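Long-range contact in sulfhydryl oxidase 1 (Homo sapiens, PDB 3LLK), which uses a bound FAD cofactor to oxidise pairs of thiols to disulfides, passing the electrons on to molecular oxygen: residues L19-E30 / F118-F128. Residues are numbered along the deposited sequence; the frame is centred on the assembly and turned at random.
With FAD (flavin-adenine dinucleotide), chain D.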
ATOM      1  N   LEU A  19       4.123  -2.214  -8.005  1.00 21.09           N
ATOM      2  CA  LEU A  19       3.018  -1.288  -7.787  1.00 22.58           C
ATOM      3  C   LEU A  19       1.828  -1.553  -8.713  1.00 22.42           C
ATOM      4  O   LEU A  19       0.684  -1.582  -8.257  1.00 22.45           O
ATOM      5  CB  LEU A  19       3.502   0.166  -7.935  1.00 20.19           C
ATOM      6  CG  LEU A  19       4.559   0.624  -6.916  1.00 22.21           C
ATOM      7  CD1 LEU A  19       5.125   1.988  -7.317  1.00 20.50           C
ATOM      8  CD2 LEU A  19       3.934   0.697  -5.524  1.00 19.30           C
ATOM      9  N   GLU A  20       2.088  -1.738 -10.004  1.00 21.26           N
ATOM     10  CA  GLU A  20       1.006  -2.003 -10.950  1.00 23.25           C
ATOM     11  C   GLU A  20       0.353  -3.369 -10.695  1.00 22.00           C
ATOM     12  O   GLU A  20      -0.849  -3.535 -10.907  1.00 22.26           O
ATOM     13  CB  GLU A  20       1.519  -1.925 -12.393  1.00 23.30           C
ATOM     14  CG  GLU A  20       2.141  -0.574 -12.734  1.00 24.84           C
ATOM     15  CD  GLU A  20       2.437  -0.399 -14.217  1.00 26.01           C
ATOM     16  OE1 GLU A  20       2.746  -1.402 -14.901  1.00 29.45           O
ATOM     17  OE2 GLU A  20       2.377   0.750 -14.695  1.00 26.66           O
ATOM     18  N   SER A  21       1.140  -4.340 -10.245  1.00 21.82           N
ATOM     19  CA  SER A  21       0.598  -5.661  -9.945  1.00 22.85           C
ATOM     20  C   SER A  21      -0.326  -5.549  -8.741  1.00 21.80           C
ATOM     21  O   SER A  21      -1.363  -6.212  -8.684  1.00 22.68           O
ATOM     22  CB  SER A  21       1.720  -6.665  -9.652  1.00 23.84           C
ATOM     23  OG  SER A  21       2.426  -7.010 -10.834  1.00 22.94           O
ATOM     24  N   ALA A  22       0.056  -4.711  -7.775  1.00 21.48           N
ATOM     25  CA  ALA A  22      -0.770  -4.497  -6.595  1.00 21.25           C
ATOM     26  C   ALA A  22      -2.130  -3.963  -7.059  1.00 19.99           C
ATOM     27  O   ALA A  22      -3.177  -4.485  -6.670  1.00 22.05           O
ATOM     28  CB  ALA A  22      -0.091  -3.495  -5.638  1.00 22.17           C
ATOM     29  N   LEU A  23      -2.118  -2.928  -7.895  1.00 19.85           N
ATOM     30  CA  LEU A  23      -3.369  -2.371  -8.421  1.00 20.38           C
ATOM     31  C   LEU A  23      -4.198  -3.454  -9.120  1.00 19.26           C
ATOM     32  O   LEU A  23      -5.408  -3.567  -8.915  1.00 18.81           O
ATOM     33  CB  LEU A  23      -3.086  -1.251  -9.429  1.00 22.77           C
ATOM     34  CG  LEU A  23      -2.465   0.064  -8.930  1.00 25.25           C
ATOM     35  CD1 LEU A  23      -2.407   1.053 -10.090  1.00 25.21           C
ATOM     36  CD2 LEU A  23      -3.294   0.636  -7.792  1.00 27.50           C
ATOM     37  N   HIS A  24      -3.543  -4.245  -9.957  1.00 19.75           N
ATOM     38  CA  HIS A  24      -4.232  -5.308 -10.686  1.00 21.26           C
ATOM     39  C   HIS A  24      -4.918  -6.293  -9.729  1.00 22.44           C
ATOM     40  O   HIS A  24      -6.092  -6.629  -9.886  1.00 24.08           O
ATOM     41  CB  HIS A  24      -3.235  -6.075 -11.550  1.00 23.09           C
ATOM     42  CG  HIS A  24      -3.842  -7.226 -12.290  1.00 25.85           C
ATOM     43  ND1 HIS A  24      -4.765  -7.059 -13.299  1.00 27.70           N
ATOM     44  CD2 HIS A  24      -3.684  -8.562 -12.142  1.00 27.80           C
ATOM     45  CE1 HIS A  24      -5.150  -8.243 -13.742  1.00 28.20           C
ATOM     46  NE2 HIS A  24      -4.509  -9.172 -13.055  1.00 28.07           N
ATOM     47  N   TYR A  25      -4.161  -6.750  -8.743  1.00 22.30           N
ATOM     48  CA  TYR A  25      -4.648  -7.707  -7.764  1.00 23.45           C
ATOM     49  C   TYR A  25      -5.802  -7.131  -6.951  1.00 23.59           C
ATOM     50  O   TYR A  25      -6.776  -7.819  -6.651  1.00 24.31           O
ATOM     51  CB  TYR A  25      -3.501  -8.108  -6.839  1.00 24.48           C
ATOM     52  CG  TYR A  25      -3.737  -9.391  -6.099  1.00 27.73           C
ATOM     53  CD1 TYR A  25      -3.304 -10.607  -6.625  1.00 30.30           C
ATOM     54  CD2 TYR A  25      -4.398  -9.401  -4.872  1.00 27.31           C
ATOM     55  CE1 TYR A  25      -3.521 -11.800  -5.945  1.00 31.97           C
ATOM     56  CE2 TYR A  25      -4.619 -10.594  -4.184  1.00 30.17           C
ATOM     57  CZ  TYR A  25      -4.178 -11.784  -4.727  1.00 31.19           C
ATOM     58  OH  TYR A  25      -4.384 -12.962  -4.056  1.00 37.02           O
ATOM     59  N   ILE A  26      -5.690  -5.862  -6.593  1.00 23.29           N
ATOM     60  CA  ILE A  26      -6.737  -5.202  -5.827  1.00 21.38           C
ATOM     61  C   ILE A  26      -8.063  -5.186  -6.585  1.00 23.73           C
ATOM     62  O   ILE A  26      -9.087  -5.665  -6.086  1.00 21.37           O
ATOM     63  CB  ILE A  26      -6.330  -3.736  -5.482  1.00 19.56           C
ATOM     64  CG1 ILE A  26      -5.271  -3.743  -4.380  1.00 17.39           C
ATOM     65  CG2 ILE A  26      -7.545  -2.933  -5.069  1.00 18.81           C
ATOM     66  CD1 ILE A  26      -4.544  -2.412  -4.183  1.00 20.15           C
ATOM     67  N   LEU A  27      -8.031  -4.649  -7.801  1.00 23.45           N
ATOM     68  CA  LEU A  27      -9.225  -4.521  -8.621  1.00 22.98           C
ATOM     69  C   LEU A  27      -9.846  -5.817  -9.140  1.00 22.54           C
ATOM     70  O   LEU A  27     -11.065  -5.933  -9.181  1.00 25.21           O
ATOM     71  CB  LEU A  27      -8.937  -3.587  -9.802  1.00 23.41           C
ATOM     72  CG  LEU A  27      -8.499  -2.151  -9.463  1.00 24.92           C
ATOM     73  CD1 LEU A  27      -7.905  -1.494 -10.707  1.00 26.69           C
ATOM     74  CD2 LEU A  27      -9.678  -1.339  -8.944  1.00 24.79           C
ATOM     75  N   ARG A  28      -9.015  -6.777  -9.535  1.00 22.78           N
ATOM     76  CA  ARG A  28      -9.499  -8.041 -10.083  1.00 24.35           C
ATOM     77  C   ARG A  28      -9.686  -9.164  -9.062  1.00 26.69           C
ATOM     78  O   ARG A  28     -10.541 -10.040  -9.251  1.00 24.60           O
ATOM     79  CB  ARG A  28      -8.545  -8.537 -11.183  1.00 26.38           C
ATOM     80  CG  ARG A  28      -8.364  -7.589 -12.360  1.00 25.85           C
ATOM     81  CD  ARG A  28      -9.632  -7.502 -13.174  1.00 29.20           C
ATOM     82  NE  ARG A  28      -9.427  -6.858 -14.468  1.00 30.31           N
ATOM     83  CZ  ARG A  28     -10.392  -6.689 -15.367  1.00 32.83           C
ATOM     84  NH1 ARG A  28     -11.624  -7.113 -15.109  1.00 32.61           N
ATOM     85  NH2 ARG A  28     -10.131  -6.110 -16.529  1.00 31.47           N
ATOM     86  N   ILE A  29      -8.893  -9.157  -7.993  1.00 23.20           N
ATOM     87  CA  ILE A  29      -9.006 -10.216  -6.999  1.00 24.96           C
ATOM     88  C   ILE A  29      -9.685  -9.791  -5.700  1.00 25.41           C
ATOM     89  O   ILE A  29     -10.791 -10.233  -5.406  1.00 25.23           O
ATOM     90  CB  ILE A  29      -7.621 -10.809  -6.654  1.00 27.12           C
ATOM     91  CG1 ILE A  29      -6.935 -11.312  -7.928  1.00 26.29           C
ATOM     92  CG2 ILE A  29      -7.775 -11.949  -5.658  1.00 24.40           C
ATOM     93  CD1 ILE A  29      -7.660 -12.439  -8.621  1.00 33.67           C
ATOM     94  N   GLU A  30      -9.038  -8.922  -4.930  1.00 23.10           N
ATOM     95  CA  GLU A  30      -9.612  -8.507  -3.654  1.00 24.17           C
ATOM     96  C   GLU A  30     -11.006  -7.898  -3.756  1.00 23.30           C
ATOM     97  O   GLU A  30     -11.926  -8.312  -3.035  1.00 21.52           O
ATOM     98  CB  GLU A  30      -8.675  -7.539  -2.939  1.00 23.93           C
ATOM     99  CG  GLU A  30      -7.292  -8.107  -2.719  1.00 25.47           C
ATOM    100  CD  GLU A  30      -6.825  -7.940  -1.293  1.00 26.26           C
ATOM    101  OE1 GLU A  30      -6.719  -6.784  -0.839  1.00 23.43           O
ATOM    102  OE2 GLU A  30      -6.567  -8.969  -0.630  1.00 26.49           O
ATOM    103  N   PHE A 118       1.669 -10.338  -3.053  1.00 19.22           N
ATOM    104  CA  PHE A 118       0.723  -9.246  -2.901  1.00 21.00           C
ATOM    105  C   PHE A 118       0.828  -8.474  -1.584  1.00 22.09           C
ATOM    106  O   PHE A 118       0.860  -7.254  -1.602  1.00 21.54           O
ATOM    107  CB  PHE A 118      -0.719  -9.748  -3.079  1.00 21.29           C
ATOM    108  CG  PHE A 118      -1.755  -8.675  -2.889  1.00 22.89           C
ATOM    109  CD1 PHE A 118      -1.808  -7.577  -3.754  1.00 23.22           C
ATOM    110  CD2 PHE A 118      -2.653  -8.739  -1.829  1.00 23.68           C
ATOM    111  CE1 PHE A 118      -2.740  -6.560  -3.563  1.00 25.77           C
ATOM    112  CE2 PHE A 118      -3.589  -7.725  -1.625  1.00 22.39           C
ATOM    113  CZ  PHE A 118      -3.634  -6.633  -2.494  1.00 25.24           C
ATOM    114  N   PRO A 119       0.862  -9.178  -0.430  1.00 21.99           N
ATOM    115  CA  PRO A 119       0.961  -8.509   0.875  1.00 22.77           C
ATOM    116  C   PRO A 119       2.136  -7.536   0.903  1.00 21.27           C
ATOM    117  O   PRO A 119       2.035  -6.432   1.433  1.00 20.09           O
ATOM    118  CB  PRO A 119       1.136  -9.678   1.848  1.00 25.60           C
ATOM    119  CG  PRO A 119       0.339 -10.770   1.195  1.00 25.84           C
ATOM    120  CD  PRO A 119       0.750 -10.638  -0.261  1.00 24.19           C
ATOM    121  N   CYS A 120       3.245  -7.954   0.313  1.00 20.95           N
ATOM    122  CA  CYS A 120       4.440  -7.122   0.238  1.00 21.55           C
ATOM    123  C   CYS A 120       4.136  -5.901  -0.626  1.00 21.83           C
ATOM    124  O   CYS A 120       4.428  -4.767  -0.243  1.00 21.75           O
ATOM    125  CB  CYS A 120       5.584  -7.932  -0.365  1.00 22.63           C
ATOM    126  SG  CYS A 120       7.089  -7.057  -0.914  1.00 25.69           S
ATOM    127  N   SER A 121       3.516  -6.132  -1.778  1.00 21.63           N
ATOM    128  CA  SER A 121       3.197  -5.043  -2.685  1.00 22.63           C
ATOM    129  C   SER A 121       2.194  -4.069  -2.096  1.00 21.54           C
ATOM    130  O   SER A 121       2.208  -2.894  -2.438  1.00 20.17           O
ATOM    131  CB  SER A 121       2.659  -5.580  -4.014  1.00 22.09           C
ATOM    132  OG  SER A 121       1.320  -6.009  -3.892  1.00 23.30           O
ATOM    133  N   LEU A 122       1.329  -4.556  -1.212  1.00 21.67           N
ATOM    134  CA  LEU A 122       0.323  -3.697  -0.600  1.00 21.13           C
ATOM    135  C   LEU A 122       0.981  -2.727   0.384  1.00 19.13           C
ATOM    136  O   LEU A 122       0.643  -1.542   0.405  1.00 18.66           O
ATOM    137  CB  LEU A 122      -0.748  -4.539   0.099  1.00 21.96           C
ATOM    138  CG  LEU A 122      -2.009  -3.762   0.480  1.00 25.31           C
ATOM    139  CD1 LEU A 122      -2.604  -3.106  -0.769  1.00 23.72           C
ATOM    140  CD2 LEU A 122      -3.011  -4.712   1.133  1.00 23.57           C
ATOM    141  N   TRP A 123       1.920  -3.228   1.186  1.00 20.12           N
ATOM    142  CA  TRP A 123       2.657  -2.381   2.118  1.00 20.06           C
ATOM    143  C   TRP A 123       3.367  -1.291   1.317  1.00 21.59           C
ATOM    144  O   TRP A 123       3.300  -0.109   1.664  1.00 21.34           O
ATOM    145  CB  TRP A 123       3.727  -3.182   2.872  1.00 22.12           C
ATOM    146  CG  TRP A 123       3.268  -3.830   4.144  1.00 21.62           C
ATOM    147  CD1 TRP A 123       3.336  -5.157   4.460  1.00 23.93           C
ATOM    148  CD2 TRP A 123       2.731  -3.169   5.299  1.00 23.04           C
ATOM    149  NE1 TRP A 123       2.877  -5.363   5.741  1.00 22.60           N
ATOM    150  CE2 TRP A 123       2.499  -4.160   6.276  1.00 24.12           C
ATOM    151  CE3 TRP A 123       2.427  -1.833   5.601  1.00 23.68           C
ATOM    152  CZ2 TRP A 123       1.971  -3.859   7.541  1.00 25.17           C
ATOM    153  CZ3 TRP A 123       1.901  -1.534   6.863  1.00 25.62           C
ATOM    154  CH2 TRP A 123       1.680  -2.547   7.813  1.00 24.94           C
ATOM    155  N   VAL A 124       4.058  -1.693   0.249  1.00 20.25           N
ATOM    156  CA  VAL A 124       4.798  -0.733  -0.561  1.00 19.48           C
ATOM    157  C   VAL A 124       3.863   0.332  -1.094  1.00 17.85           C
ATOM    158  O   VAL A 124       4.148   1.520  -0.954  1.00 18.00           O
ATOM    159  CB  VAL A 124       5.546  -1.412  -1.736  1.00 20.98           C
ATOM    160  CG1 VAL A 124       6.337  -0.360  -2.542  1.00 20.04           C
ATOM    161  CG2 VAL A 124       6.510  -2.452  -1.194  1.00 21.28           C
ATOM    162  N   LEU A 125       2.737  -0.095  -1.666  1.00 16.98           N
ATOM    163  CA  LEU A 125       1.741   0.832  -2.203  1.00 18.40           C
ATOM    164  C   LEU A 125       1.263   1.800  -1.122  1.00 18.68           C
ATOM    165  O   LEU A 125       1.241   3.013  -1.339  1.00 18.03           O
ATOM    166  CB  LEU A 125       0.541   0.057  -2.777  1.00 16.41           C
ATOM    167  CG  LEU A 125      -0.727   0.827  -3.197  1.00 20.70           C
ATOM    168  CD1 LEU A 125      -0.370   1.909  -4.213  1.00 20.98           C
ATOM    169  CD2 LEU A 125      -1.759  -0.140  -3.801  1.00 19.04           C
ATOM    170  N   PHE A 126       0.895   1.265   0.046  1.00 19.60           N
ATOM    171  CA  PHE A 126       0.416   2.095   1.158  1.00 20.88           C
ATOM    172  C   PHE A 126       1.439   3.163   1.579  1.00 20.57           C
ATOM    173  O   PHE A 126       1.101   4.341   1.705  1.00 20.64           O
ATOM    174  CB  PHE A 126       0.061   1.231   2.389  1.00 20.10           C
ATOM    175  CG  PHE A 126      -1.222   0.430   2.254  1.00 18.80           C
ATOM    176  CD1 PHE A 126      -2.128   0.672   1.221  1.00 17.56           C
ATOM    177  CD2 PHE A 126      -1.515  -0.572   3.177  1.00 20.64           C
ATOM    178  CE1 PHE A 126      -3.312  -0.082   1.108  1.00 17.40           C
ATOM    179  CE2 PHE A 126      -2.693  -1.328   3.076  1.00 20.87           C
ATOM    180  CZ  PHE A 126      -3.588  -1.082   2.039  1.00 18.38           C
ATOM    181  N   HIS A 127       2.677   2.742   1.830  1.00 21.70           N
ATOM    182  CA  HIS A 127       3.728   3.677   2.230  1.00 21.00           C
ATOM    183  C   HIS A 127       3.896   4.758   1.165  1.00 19.56           C
ATOM    184  O   HIS A 127       4.023   5.946   1.470  1.00 21.44           O
ATOM    185  CB  HIS A 127       5.066   2.952   2.421  1.00 19.10           C
ATOM    186  CG  HIS A 127       5.120   2.090   3.642  1.00 23.30           C
ATOM    187  ND1 HIS A 127       5.036   2.604   4.916  1.00 23.87           N
ATOM    188  CD2 HIS A 127       5.217   0.746   3.784  1.00 21.70           C
ATOM    189  CE1 HIS A 127       5.073   1.616   5.790  1.00 21.79           C
ATOM    190  NE2 HIS A 127       5.185   0.478   5.129  1.00 21.90           N
ATOM    191  N   PHE A 128       3.875   4.343  -0.090  1.00 18.63           N
ATOM    192  CA  PHE A 128       4.059   5.290  -1.169  1.00 20.22           C
ATOM    193  C   PHE A 128       2.953   6.328  -1.171  1.00 20.62           C
ATOM    194  O   PHE A 128       3.224   7.519  -1.344  1.00 20.40           O
ATOM    195  CB  PHE A 128       4.137   4.568  -2.511  1.00 22.55           C
ATOM    196  CG  PHE A 128       5.054   5.234  -3.494  1.00 24.09           C
ATOM    197  CD1 PHE A 128       4.754   6.493  -3.998  1.00 26.48           C
ATOM    198  CD2 PHE A 128       6.236   4.614  -3.890  1.00 26.76           C
ATOM    199  CE1 PHE A 128       5.617   7.136  -4.885  1.00 26.68           C
ATOM    200  CE2 PHE A 128       7.111   5.243  -4.778  1.00 28.83           C
ATOM    201  CZ  PHE A 128       6.800   6.509  -5.276  1.00 28.38           C
TER
HETATM  202  PA  FAD D 550       6.753  -6.754   3.844  1.00 31.41           P
HETATM  203  O1A FAD D 550       5.592  -7.106   2.980  1.00 29.19           O
HETATM  204  O2A FAD D 550       6.658  -6.634   5.324  1.00 31.66           O
HETATM  205  O5B FAD D 550       7.439  -5.439   3.334  1.00 31.46           O
HETATM  206  C5B FAD D 550       7.355  -4.913   2.008  1.00 27.32           C
HETATM  207  C4B FAD D 550       8.672  -4.195   1.868  1.00 27.49           C
HETATM  208  O4B FAD D 550       8.420  -2.850   2.358  1.00 24.24           O
HETATM  209  C3B FAD D 550      10.079  -4.688   2.272  1.00 26.44           C
HETATM  210  O3B FAD D 550      10.711  -5.591   1.367  1.00 29.86           O
HETATM  211  C2B FAD D 550      10.735  -3.404   2.511  1.00 27.18           C
HETATM  212  O2B FAD D 550      11.345  -2.826   1.399  1.00 30.86           O
HETATM  213  C1B FAD D 550       9.635  -2.448   2.999  1.00 25.77           C
HETATM  214  N9A FAD D 550       9.403  -2.292   4.400  1.00 23.45           N
HETATM  215  C8A FAD D 550       9.613  -3.146   5.515  1.00 22.50           C
HETATM  216  N7A FAD D 550       9.320  -2.658   6.675  1.00 22.75           N
HETATM  217  C5A FAD D 550       8.890  -1.379   6.348  1.00 23.05           C
HETATM  218  C6A FAD D 550       8.474  -0.328   7.188  1.00 23.17           C
HETATM  219  N6A FAD D 550       8.455  -0.416   8.524  1.00 22.28           N
HETATM  220  N1A FAD D 550       8.109   0.887   6.642  1.00 25.55           N
HETATM  221  C2A FAD D 550       8.195   1.158   5.311  1.00 26.47           C
HETATM  222  N3A FAD D 550       8.611   0.118   4.466  1.00 24.86           N
HETATM  223  C4A FAD D 550       8.948  -1.143   5.050  1.00 23.28           C
HETATM  224  N1  FAD D 550       1.019 -11.446   7.961  1.00 70.69           N
HETATM  225  C2  FAD D 550       0.904 -12.371   8.977  1.00 71.00           C
HETATM  226  O2  FAD D 550       1.405 -13.489   8.772  1.00 71.23           O
HETATM  227  N3  FAD D 550       0.243 -11.828  10.071  1.00 70.53           N
HETATM  228  C4  FAD D 550      -0.281 -10.521  10.224  1.00 70.71           C
HETATM  229  O4  FAD D 550      -0.905 -10.201  11.290  1.00 70.86           O
HETATM  230  C4X FAD D 550      -0.116  -9.673   9.148  1.00 70.51           C
HETATM  231  N5  FAD D 550      -0.700  -8.365   9.157  1.00 69.87           N
HETATM  232  C5X FAD D 550      -0.674  -7.479   8.047  1.00 70.31           C
HETATM  233  C6  FAD D 550      -1.387  -6.268   8.142  1.00 70.47           C
HETATM  234  C7  FAD D 550      -1.336  -5.375   7.035  1.00 70.48           C
HETATM  235  C7M FAD D 550      -2.134  -4.082   7.209  1.00 71.00           C
HETATM  236  C8  FAD D 550      -0.587  -5.686   5.861  1.00 69.25           C
HETATM  237  C8M FAD D 550      -0.380  -4.863   4.605  1.00 68.96           C
HETATM  238  C9  FAD D 550       0.077  -6.911   5.791  1.00 69.41           C
HETATM  239  C9A FAD D 550       0.048  -7.890   6.819  1.00 69.59           C
HETATM  240  N10 FAD D 550       0.680  -9.227   6.974  1.00 68.94           N
HETATM  241  C10 FAD D 550       0.559 -10.150   7.980  1.00 69.87           C
HETATM  242  C1' FAD D 550       1.644  -9.563   5.975  1.00 66.52           C
HETATM  243  C2' FAD D 550       3.077  -9.190   6.205  1.00 64.01           C
HETATM  244  O2' FAD D 550       3.170  -7.895   6.850  1.00 60.22           O
HETATM  245  C3' FAD D 550       4.000  -9.166   5.026  1.00 62.75           C
HETATM  246  O3' FAD D 550       3.469  -8.326   4.010  1.00 59.98           O
HETATM  247  C4' FAD D 550       4.502 -10.468   4.423  1.00 61.99           C
HETATM  248  O4' FAD D 550       4.835 -11.428   5.470  1.00 63.31           O
HETATM  249  C5' FAD D 550       5.568 -10.401   3.417  1.00 58.69           C
HETATM  250  O5' FAD D 550       6.734  -9.907   4.082  1.00 53.40           O
HETATM  251  P   FAD D 550       7.989  -9.332   3.371  1.00 51.79           P
HETATM  252  O1P FAD D 550       9.092  -9.850   4.182  1.00 54.35           O
HETATM  253  O2P FAD D 550       8.049  -9.670   1.925  1.00 51.54           O
HETATM  254  O3P FAD D 550       7.964  -7.726   3.479  1.00 41.96           O
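Phe118 O is gripped twice: it accepts hydrogen bonds from the backbone N of Leu122 and, on a lone pair in the carbonyl plane, from Ser121 OG at 2.6 Å. Tied back, the hydroxyl turns its flank to helix 19-30, where Ala22 CB packs 3.4 Å from Ser121 OG and the helix axes cross at -108°, 8.8 Å apart.

Phe118 is the knob, set in a hole formed by Ala22, Tyr25, Ile26 and Glu30. Its CG lies anti to the backbone N (chi1 178°), which carries the ring over Tyr25 in an offset stack, centroids 4.2 Å apart and planes tilted by 26°. Phe118 CB sits above the centre of the Tyr25 ring as a CH-pi contact, while Ile29 CB covers the opposite face. Ala22 O and Ile26 CG1 meet the edge of the phenyl ring, and the Glu30 carboxylate comes obliquely against Phe118 CE2, its OE1 bonded to Tyr157 OH and OE2 to Gly163 N. With a leucine at Phe118 the ring is gone, and the Tyr25 face and the Glu30 end of the hole would probably be left poorly filled.

Ile26 CD1 and Leu125 CD2 meet tip to tip at 3.6 Å, and the Leu19 side chain crosses that of Val124 at about a right angle.

The other side of helix 118-128 serves FAD: Trp123 NE1 donates to O2' at 2.8 Å, the flavin C8M methyl lies over the Trp123 ring, and C2A over one face of His127. Mostly apolar and aromatic packing sets this Erv/ALR-type cofactor helix across helix 16-30 of the other oxidase region, consistent with paired functional and degenerate domains.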